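Local coordinates for ABC transporter, substrate binding protein (Aeropyrum pernix, PDB 3EAF) that probably captures a small solute outside the cell and delivers it to an ABC transporter for uptake, at residues I272-A275 with A276-G280. Sequence-based numbering, arbitrary orientation.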
ATOM      1  N   ILE A 272      -9.052   7.585 -13.714  1.00 10.01           N
ATOM      2  CA  ILE A 272      -8.997   8.443 -12.530  1.00  9.97           C
ATOM      3  C   ILE A 272      -9.133   9.927 -12.904  1.00 10.51           C
ATOM      4  O   ILE A 272      -9.878  10.664 -12.262  1.00 10.39           O
ATOM      5  CB  ILE A 272      -7.723   8.175 -11.662  1.00  9.82           C
ATOM      6  CG1 ILE A 272      -7.709   6.710 -11.197  1.00  9.90           C
ATOM      7  CG2 ILE A 272      -7.676   9.136 -10.455  1.00  9.52           C
ATOM      8  CD1 ILE A 272      -6.435   6.244 -10.480  1.00  9.28           C
ATOM      9  N   PHE A 273      -8.425  10.354 -13.948  1.00 10.94           N
ATOM     10  CA  PHE A 273      -8.527  11.729 -14.439  1.00 11.74           C
ATOM     11  C   PHE A 273      -9.944  12.112 -14.867  1.00 11.60           C
ATOM     12  O   PHE A 273     -10.368  13.248 -14.648  1.00 11.06           O
ATOM     13  CB  PHE A 273      -7.532  11.987 -15.580  1.00 12.60           C
ATOM     14  CG  PHE A 273      -6.129  12.232 -15.103  1.00 14.24           C
ATOM     15  CD1 PHE A 273      -5.875  13.181 -14.111  1.00 14.93           C
ATOM     16  CD2 PHE A 273      -5.062  11.529 -15.642  1.00 16.37           C
ATOM     17  CE1 PHE A 273      -4.585  13.415 -13.664  1.00 15.70           C
ATOM     18  CE2 PHE A 273      -3.758  11.759 -15.194  1.00 15.97           C
ATOM     19  CZ  PHE A 273      -3.524  12.702 -14.205  1.00 14.72           C
ATOM     20  N   GLU A 274     -10.672  11.165 -15.457  1.00 11.69           N
ATOM     21  CA  GLU A 274     -12.069  11.407 -15.819  1.00 11.90           C
ATOM     22  C   GLU A 274     -12.930  11.532 -14.558  1.00 11.87           C
ATOM     23  O   GLU A 274     -13.785  12.419 -14.472  1.00 11.28           O
ATOM     24  CB  GLU A 274     -12.622  10.323 -16.754  1.00 11.92           C
ATOM     25  CG  GLU A 274     -13.940  10.749 -17.434  1.00 12.24           C
ATOM     26  CD  GLU A 274     -14.730   9.604 -18.053  1.00 12.63           C
ATOM     27  OE1 GLU A 274     -14.296   8.438 -17.969  1.00 13.50           O
ATOM     28  OE2 GLU A 274     -15.812   9.879 -18.624  1.00 14.31           O
ATOM     29  N   ALA A 275     -12.692  10.650 -13.585  1.00 11.88           N
ATOM     30  CA  ALA A 275     -13.391  10.704 -12.299  1.00 12.25           C
ATOM     31  C   ALA A 275     -13.210  12.068 -11.643  1.00 12.68           C
ATOM     32  O   ALA A 275     -14.178  12.674 -11.173  1.00 12.85           O
ATOM     33  CB  ALA A 275     -12.914   9.585 -11.377  1.00 12.29           C
ATOM     34  N   ALA A 276     -11.969  12.555 -11.649  1.00 13.49           N
ATOM     35  CA  ALA A 276     -11.634  13.886 -11.152  1.00 14.25           C
ATOM     36  C   ALA A 276     -12.410  15.005 -11.865  1.00 15.15           C
ATOM     37  O   ALA A 276     -12.986  15.877 -11.203  1.00 14.93           O
ATOM     38  CB  ALA A 276     -10.136  14.122 -11.250  1.00 14.08           C
ATOM     39  N   ARG A 277     -12.445  14.976 -13.200  1.00 16.05           N
ATOM     40  CA  ARG A 277     -13.178  16.001 -13.958  1.00 17.24           C
ATOM     41  C   ARG A 277     -14.663  16.001 -13.614  1.00 17.83           C
ATOM     42  O   ARG A 277     -15.253  17.057 -13.430  1.00 18.07           O
ATOM     43  CB  ARG A 277     -12.996  15.846 -15.474  1.00 17.01           C
ATOM     44  CG  ARG A 277     -11.609  16.203 -16.004  1.00 17.22           C
ATOM     45  CD  ARG A 277     -11.577  16.208 -17.554  1.00 17.69           C
ATOM     46  NE  ARG A 277     -11.874  14.892 -18.139  1.00 17.39           N
ATOM     47  CZ  ARG A 277     -10.963  13.955 -18.404  1.00 17.51           C
ATOM     48  NH1 ARG A 277      -9.676  14.166 -18.149  1.00 17.51           N
ATOM     49  NH2 ARG A 277     -11.340  12.796 -18.931  1.00 16.85           N
HETATM   50  N   MSE A 278     -15.254  14.811 -13.530  1.00 18.68           N
HETATM   51  CA  MSE A 278     -16.684  14.650 -13.245  1.00 20.53           C
HETATM   52  C   MSE A 278     -17.076  15.071 -11.827  1.00 19.70           C
HETATM   53  O   MSE A 278     -18.244  15.368 -11.559  1.00 19.49           O
HETATM   54  CB  MSE A 278     -17.114  13.206 -13.491  1.00 20.12           C
HETATM   55  CG  MSE A 278     -17.101  12.806 -14.953  1.00 21.79           C
HETATM   56 SE   MSE A 278     -17.288  10.884 -15.197  1.00 26.09          SE
HETATM   57  CE  MSE A 278     -19.051  10.621 -14.390  1.00 24.01           C
ATOM     58  N   ASN A 279     -16.095  15.103 -10.927  1.00 19.24           N
ATOM     59  CA  ASN A 279     -16.347  15.447  -9.536  1.00 19.22           C
ATOM     60  C   ASN A 279     -15.659  16.737  -9.064  1.00 19.29           C
ATOM     61  O   ASN A 279     -15.525  16.979  -7.870  1.00 19.44           O
ATOM     62  CB  ASN A 279     -16.024  14.246  -8.641  1.00 18.94           C
ATOM     63  CG  ASN A 279     -16.990  13.087  -8.859  1.00 18.35           C
ATOM     64  OD1 ASN A 279     -18.089  13.068  -8.310  1.00 17.29           O
ATOM     65  ND2 ASN A 279     -16.580  12.116  -9.663  1.00 18.39           N
ATOM     66  N   GLY A 280     -15.248  17.569 -10.012  1.00 19.80           N
ATOM     67  CA  GLY A 280     -14.704  18.890  -9.708  1.00 20.65           C
ATOM     68  C   GLY A 280     -13.414  18.871  -8.909  1.00 21.48           C
ATOM     69  O   GLY A 280     -13.176  19.764  -8.090  1.00 21.67           O
TER
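Asn-279 turns its side-chain amide back onto the last turn of helix 267-278 and hydrogen-bonds the carbonyl of Ala-275. Asn-279 ND2 lies 2.9 Å from Ala-275 O, with a nearly straight N-H (164°). The oxygen sits close to the amide plane of Asn-279, while the donor is tilted from the carbonyl plane of Ala-275. The Asn-279 backbone N gives Ala-275 O only a weak bond, at 3.1 Å and 125°, and also bonds Ala-276 O. The side chain can reach back because CG stands anti to its own carbonyl carbon (chi1 -67°). Replacing Asn-279 by an alanine would probably leave Ala-275 O with little more than the weak backbone bond.

The three carbonyls before that of Ala-275 are satisfied by regular helical bonds. Ile-272 O takes Ala-276 N at 2.9 Å, Phe-273 O takes Arg-277 N, and Glu-274 O takes Met-278 N at 3.0 Å.

Arg-277 bends at chi3 and folds its guanidinium over the backbone. One face lies over Phe-273 O and Glu-274 CA, and Arg-277 NH2 comes within 3.5 Å of Glu-274 CB. No salt bridge forms here, since Arg-277 NH2 stays 5.3 Å from Glu-274 OE2. The Glu-274 carboxylate instead bonds Tyr-34 through OE1 and pairs with Lys-38 through OE2, both on helix 18-38. Met-278 is a selenomethionine, and Met-278 SE passes 3.9 Å from Glu-274 OE2. On the buried side, Ile-272 and Ala-275 pack on Phe-294 of helix 288-304.

The arrangement is a helix C-terminus in a periplasmic-binding-protein fold, where a side-chain amide hydrogen-bonds a last-turn carbonyl.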